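PDB 3E0R: C3-degrading proteinase (CppA protein), which probably degrades complement protein C3 and is built from domains related to the glyoxalase superfamily. Local coordinates for residues Ala209-Phe221 and Phe229-Phe241. Sequence-based numbering, arbitrary orientation.
Sequences ASLRQKFESTEYF and FLGKDRNNVELWF
Leu211 covers two aromatic rings with different atoms, an example of a helix seated on a sheet by CH-pi contacts: its CB stands over the centre of the Phe229 ring, 3.7 Å from the centroid, and its CD2 over that of Phe241. With CG anti to the backbone N (chi1 177°), the Phe229 ring extends toward the helix and brings CE2 to 3.4 Å from Phe215 CD2. These two rings meet obliquely, planes 34° apart. Tyr220 completes the aromatic cluster, its ring nearly parallel to that of Phe229 but slid aside, while its OH accepts a hydrogen bond from Arg212 NE. Phe215 also lays one face over Gly231 CA and turns an edge to Leu239 CD1, 3.8 Å from its CE1. Helix 208-214 lies against one of the chain's two mixed sheets, where strands 220-221 and 228-232 form an antiparallel hairpin at the edge, within the C-terminal glyoxalase-clan region; Phe201, on strand 196-203, stacks on Phe241. In the hairpin, Phe221 and Leu230 form a hydrogen-bonded pair, with Phe221 N to Leu230 O at 2.7 Å and the straighter return bond, Leu230 N to Phe221 O, at 2.8 Å. Charge contributes loosely, Glu219 OE1 lying 4.5 Å from Lys232 NZ.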
# COMPACT_ATOMS: atom_id res chain seq x y z
N ALA A 209 -4.09 -26.58 -1.85
CA ALA A 209 -5.08 -27.34 -1.08
C ALA A 209 -5.59 -26.55 0.14
O ALA A 209 -6.81 -26.49 0.33
CB ALA A 209 -4.52 -28.69 -0.68
N SER A 210 -4.68 -25.94 0.93
CA SER A 210 -5.07 -25.22 2.16
C SER A 210 -5.89 -24.03 1.74
O SER A 210 -6.86 -23.71 2.39
CB SER A 210 -3.90 -24.69 3.01
OG SER A 210 -2.81 -25.59 3.13
N LEU A 211 -5.51 -23.39 0.64
CA LEU A 211 -6.18 -22.19 0.15
C LEU A 211 -7.59 -22.44 -0.37
O LEU A 211 -8.53 -21.69 -0.06
CB LEU A 211 -5.30 -21.51 -0.88
CG LEU A 211 -3.98 -20.95 -0.32
CD1 LEU A 211 -3.00 -20.57 -1.47
CD2 LEU A 211 -4.26 -19.78 0.64
N ARG A 212 -7.75 -23.55 -1.07
CA ARG A 212 -9.06 -24.05 -1.55
C ARG A 212 -10.01 -24.28 -0.37
O ARG A 212 -11.15 -23.80 -0.33
CB ARG A 212 -8.87 -25.35 -2.35
CG ARG A 212 -8.49 -25.10 -3.79
CD ARG A 212 -8.33 -26.37 -4.53
NE ARG A 212 -9.63 -27.02 -4.73
CZ ARG A 212 -9.91 -28.29 -4.49
NH1 ARG A 212 -8.99 -29.11 -4.05
NH2 ARG A 212 -11.14 -28.74 -4.69
N GLN A 213 -9.50 -24.97 0.63
CA GLN A 213 -10.20 -25.11 1.92
C GLN A 213 -10.57 -23.81 2.61
O GLN A 213 -11.71 -23.64 3.01
CB GLN A 213 -9.35 -25.95 2.84
CG GLN A 213 -9.92 -26.17 4.17
CD GLN A 213 -9.17 -27.23 4.95
OE1 GLN A 213 -9.45 -27.42 6.14
NE2 GLN A 213 -8.22 -27.94 4.28
N LYS A 214 -9.61 -22.91 2.77
CA LYS A 214 -9.84 -21.55 3.32
C LYS A 214 -10.99 -20.75 2.64
O LYS A 214 -11.90 -20.26 3.31
CB LYS A 214 -8.54 -20.75 3.24
CG LYS A 214 -8.52 -19.45 4.07
CD LYS A 214 -7.08 -18.89 4.14
CE LYS A 214 -7.06 -17.41 4.48
NZ LYS A 214 -7.49 -17.20 5.90
N PHE A 215 -10.96 -20.70 1.32
CA PHE A 215 -11.90 -19.93 0.48
C PHE A 215 -13.05 -20.73 -0.12
O PHE A 215 -13.72 -20.24 -1.00
CB PHE A 215 -11.12 -19.27 -0.66
CG PHE A 215 -10.15 -18.30 -0.19
CD1 PHE A 215 -10.56 -17.04 0.18
CD2 PHE A 215 -8.82 -18.68 -0.02
CE1 PHE A 215 -9.66 -16.13 0.65
CE2 PHE A 215 -7.91 -17.79 0.44
CZ PHE A 215 -8.32 -16.50 0.79
N GLU A 216 -13.25 -21.93 0.40
CA GLU A 216 -14.31 -22.84 0.01
C GLU A 216 -15.70 -22.17 -0.05
O GLU A 216 -16.52 -22.51 -0.90
CB GLU A 216 -14.33 -23.99 1.04
CG GLU A 216 -14.75 -25.38 0.55
CD GLU A 216 -14.74 -26.43 1.71
OE1 GLU A 216 -14.53 -26.03 2.90
OE2 GLU A 216 -14.92 -27.64 1.43
N SER A 217 -15.94 -21.23 0.86
CA SER A 217 -17.24 -20.52 0.93
C SER A 217 -17.40 -19.40 -0.12
O SER A 217 -18.28 -18.52 0.03
CB SER A 217 -17.43 -19.90 2.33
OG SER A 217 -16.60 -18.75 2.52
N THR A 218 -16.59 -19.43 -1.18
CA THR A 218 -16.38 -18.25 -2.03
C THR A 218 -15.83 -18.58 -3.46
O THR A 218 -15.45 -19.71 -3.78
CB THR A 218 -15.47 -17.24 -1.26
OG1 THR A 218 -15.67 -15.90 -1.74
CG2 THR A 218 -13.99 -17.60 -1.38
N GLU A 219 -15.86 -17.56 -4.31
CA GLU A 219 -15.17 -17.54 -5.60
C GLU A 219 -13.64 -17.56 -5.39
O GLU A 219 -13.08 -16.75 -4.60
CB GLU A 219 -15.50 -16.24 -6.36
CG GLU A 219 -16.33 -16.35 -7.65
CD GLU A 219 -16.96 -14.96 -8.09
OE1 GLU A 219 -17.00 -14.01 -7.26
OE2 GLU A 219 -17.43 -14.83 -9.25
N TYR A 220 -12.99 -18.45 -6.13
CA TYR A 220 -11.56 -18.41 -6.26
C TYR A 220 -11.14 -18.82 -7.66
O TYR A 220 -11.96 -19.26 -8.44
CB TYR A 220 -10.86 -19.20 -5.14
CG TYR A 220 -11.19 -20.66 -5.09
CD1 TYR A 220 -10.58 -21.54 -5.96
CD2 TYR A 220 -12.06 -21.18 -4.10
CE1 TYR A 220 -10.88 -22.88 -5.96
CE2 TYR A 220 -12.38 -22.55 -4.07
CZ TYR A 220 -11.79 -23.40 -5.03
OH TYR A 220 -11.99 -24.76 -5.07
N PHE A 221 -9.87 -18.63 -7.98
CA PHE A 221 -9.35 -18.87 -9.30
C PHE A 221 -7.94 -19.48 -9.18
O PHE A 221 -7.11 -18.95 -8.45
CB PHE A 221 -9.34 -17.59 -10.13
CG PHE A 221 -8.62 -17.73 -11.46
CD1 PHE A 221 -9.29 -18.21 -12.60
CD2 PHE A 221 -7.27 -17.40 -11.57
CE1 PHE A 221 -8.63 -18.37 -13.80
CE2 PHE A 221 -6.59 -17.54 -12.77
CZ PHE A 221 -7.25 -18.02 -13.89
N PHE A 229 -2.85 -18.69 -6.69
CA PHE A 229 -4.21 -18.85 -6.23
C PHE A 229 -4.73 -17.44 -6.02
O PHE A 229 -4.08 -16.61 -5.37
CB PHE A 229 -4.22 -19.69 -4.93
CG PHE A 229 -5.60 -19.86 -4.33
CD1 PHE A 229 -6.35 -20.99 -4.58
CD2 PHE A 229 -6.15 -18.84 -3.57
CE1 PHE A 229 -7.61 -21.10 -4.05
CE2 PHE A 229 -7.38 -18.98 -3.03
CZ PHE A 229 -8.13 -20.08 -3.28
N LEU A 230 -5.85 -17.15 -6.66
CA LEU A 230 -6.54 -15.90 -6.49
C LEU A 230 -7.89 -16.12 -5.78
O LEU A 230 -8.82 -16.76 -6.33
CB LEU A 230 -6.77 -15.25 -7.86
CG LEU A 230 -7.53 -13.92 -8.01
CD1 LEU A 230 -6.92 -12.82 -7.15
CD2 LEU A 230 -7.59 -13.54 -9.53
N GLY A 231 -7.98 -15.60 -4.56
CA GLY A 231 -9.21 -15.57 -3.78
C GLY A 231 -9.71 -14.15 -3.64
O GLY A 231 -9.11 -13.18 -4.14
N LYS A 232 -10.81 -14.02 -2.93
CA LYS A 232 -11.48 -12.73 -2.79
C LYS A 232 -11.96 -12.64 -1.35
O LYS A 232 -12.47 -13.61 -0.81
CB LYS A 232 -12.67 -12.65 -3.74
CG LYS A 232 -13.13 -11.24 -4.04
CD LYS A 232 -14.11 -11.30 -5.19
CE LYS A 232 -14.23 -10.01 -5.90
NZ LYS A 232 -14.53 -10.20 -7.37
N ASP A 233 -11.75 -11.48 -0.75
CA ASP A 233 -12.06 -11.28 0.65
C ASP A 233 -13.48 -10.77 0.72
O ASP A 233 -14.05 -10.33 -0.28
CB ASP A 233 -11.07 -10.30 1.30
CG ASP A 233 -11.05 -10.40 2.83
OD1 ASP A 233 -11.70 -11.30 3.40
OD2 ASP A 233 -10.36 -9.59 3.48
N ARG A 234 -14.05 -10.86 1.91
CA ARG A 234 -15.43 -10.47 2.18
C ARG A 234 -15.73 -8.98 1.90
O ARG A 234 -16.89 -8.59 1.69
CB ARG A 234 -15.77 -10.82 3.64
CG ARG A 234 -15.46 -12.29 4.03
CD ARG A 234 -16.46 -12.83 5.04
NE ARG A 234 -16.36 -14.28 5.21
CZ ARG A 234 -15.41 -14.91 5.93
NH1 ARG A 234 -14.44 -14.22 6.54
NH2 ARG A 234 -15.43 -16.23 6.02
N ASN A 235 -14.69 -8.15 1.89
CA ASN A 235 -14.80 -6.78 1.44
C ASN A 235 -14.50 -6.57 -0.06
O ASN A 235 -14.37 -5.43 -0.54
CB ASN A 235 -13.89 -5.90 2.30
CG ASN A 235 -12.40 -6.18 2.10
OD1 ASN A 235 -11.98 -7.00 1.28
ND2 ASN A 235 -11.59 -5.46 2.84
N ASN A 236 -14.36 -7.67 -0.79
CA ASN A 236 -14.10 -7.65 -2.23
C ASN A 236 -12.71 -7.19 -2.74
O ASN A 236 -12.51 -7.05 -3.93
CB ASN A 236 -15.27 -7.01 -3.00
CG ASN A 236 -16.52 -7.86 -2.91
OD1 ASN A 236 -16.45 -9.08 -3.07
ND2 ASN A 236 -17.65 -7.26 -2.53
N VAL A 237 -11.74 -7.04 -1.84
CA VAL A 237 -10.31 -7.01 -2.19
C VAL A 237 -9.85 -8.45 -2.59
O VAL A 237 -10.01 -9.44 -1.85
CB VAL A 237 -9.48 -6.41 -1.03
CG1 VAL A 237 -7.96 -6.40 -1.31
CG2 VAL A 237 -9.98 -4.94 -0.68
N GLU A 238 -9.31 -8.54 -3.78
CA GLU A 238 -8.65 -9.73 -4.24
C GLU A 238 -7.41 -10.10 -3.45
O GLU A 238 -6.61 -9.24 -3.09
CB GLU A 238 -8.30 -9.54 -5.72
CG GLU A 238 -9.57 -9.54 -6.58
CD GLU A 238 -9.26 -9.46 -8.05
OE1 GLU A 238 -8.06 -9.25 -8.34
OE2 GLU A 238 -10.20 -9.59 -8.89
N LEU A 239 -7.23 -11.40 -3.22
CA LEU A 239 -6.12 -11.93 -2.39
C LEU A 239 -5.38 -12.91 -3.24
O LEU A 239 -5.88 -14.00 -3.49
CB LEU A 239 -6.64 -12.59 -1.11
CG LEU A 239 -7.55 -11.71 -0.22
CD1 LEU A 239 -8.21 -12.58 0.82
CD2 LEU A 239 -6.81 -10.46 0.36
N TRP A 240 -4.19 -12.52 -3.70
CA TRP A 240 -3.41 -13.32 -4.62
C TRP A 240 -2.23 -13.92 -3.85
O TRP A 240 -1.47 -13.20 -3.18
CB TRP A 240 -2.99 -12.43 -5.78
CG TRP A 240 -2.03 -12.96 -6.88
CD1 TRP A 240 -0.76 -13.49 -6.70
CD2 TRP A 240 -2.21 -12.86 -8.31
NE1 TRP A 240 -0.16 -13.71 -7.92
CE2 TRP A 240 -1.03 -13.35 -8.92
CE3 TRP A 240 -3.25 -12.35 -9.12
CZ2 TRP A 240 -0.86 -13.38 -10.32
CZ3 TRP A 240 -3.10 -12.40 -10.52
CH2 TRP A 240 -1.90 -12.93 -11.11
N PHE A 241 -2.07 -15.24 -3.97
CA PHE A 241 -0.94 -15.96 -3.38
C PHE A 241 -0.07 -16.65 -4.45
O PHE A 241 -0.60 -17.34 -5.34
CB PHE A 241 -1.44 -17.04 -2.40
CG PHE A 241 -2.39 -16.55 -1.35
CD1 PHE A 241 -1.98 -16.39 -0.06
CD2 PHE A 241 -3.71 -16.31 -1.64
CE1 PHE A 241 -2.87 -15.94 0.91
CE2 PHE A 241 -4.61 -15.88 -0.67
CZ PHE A 241 -4.19 -15.68 0.59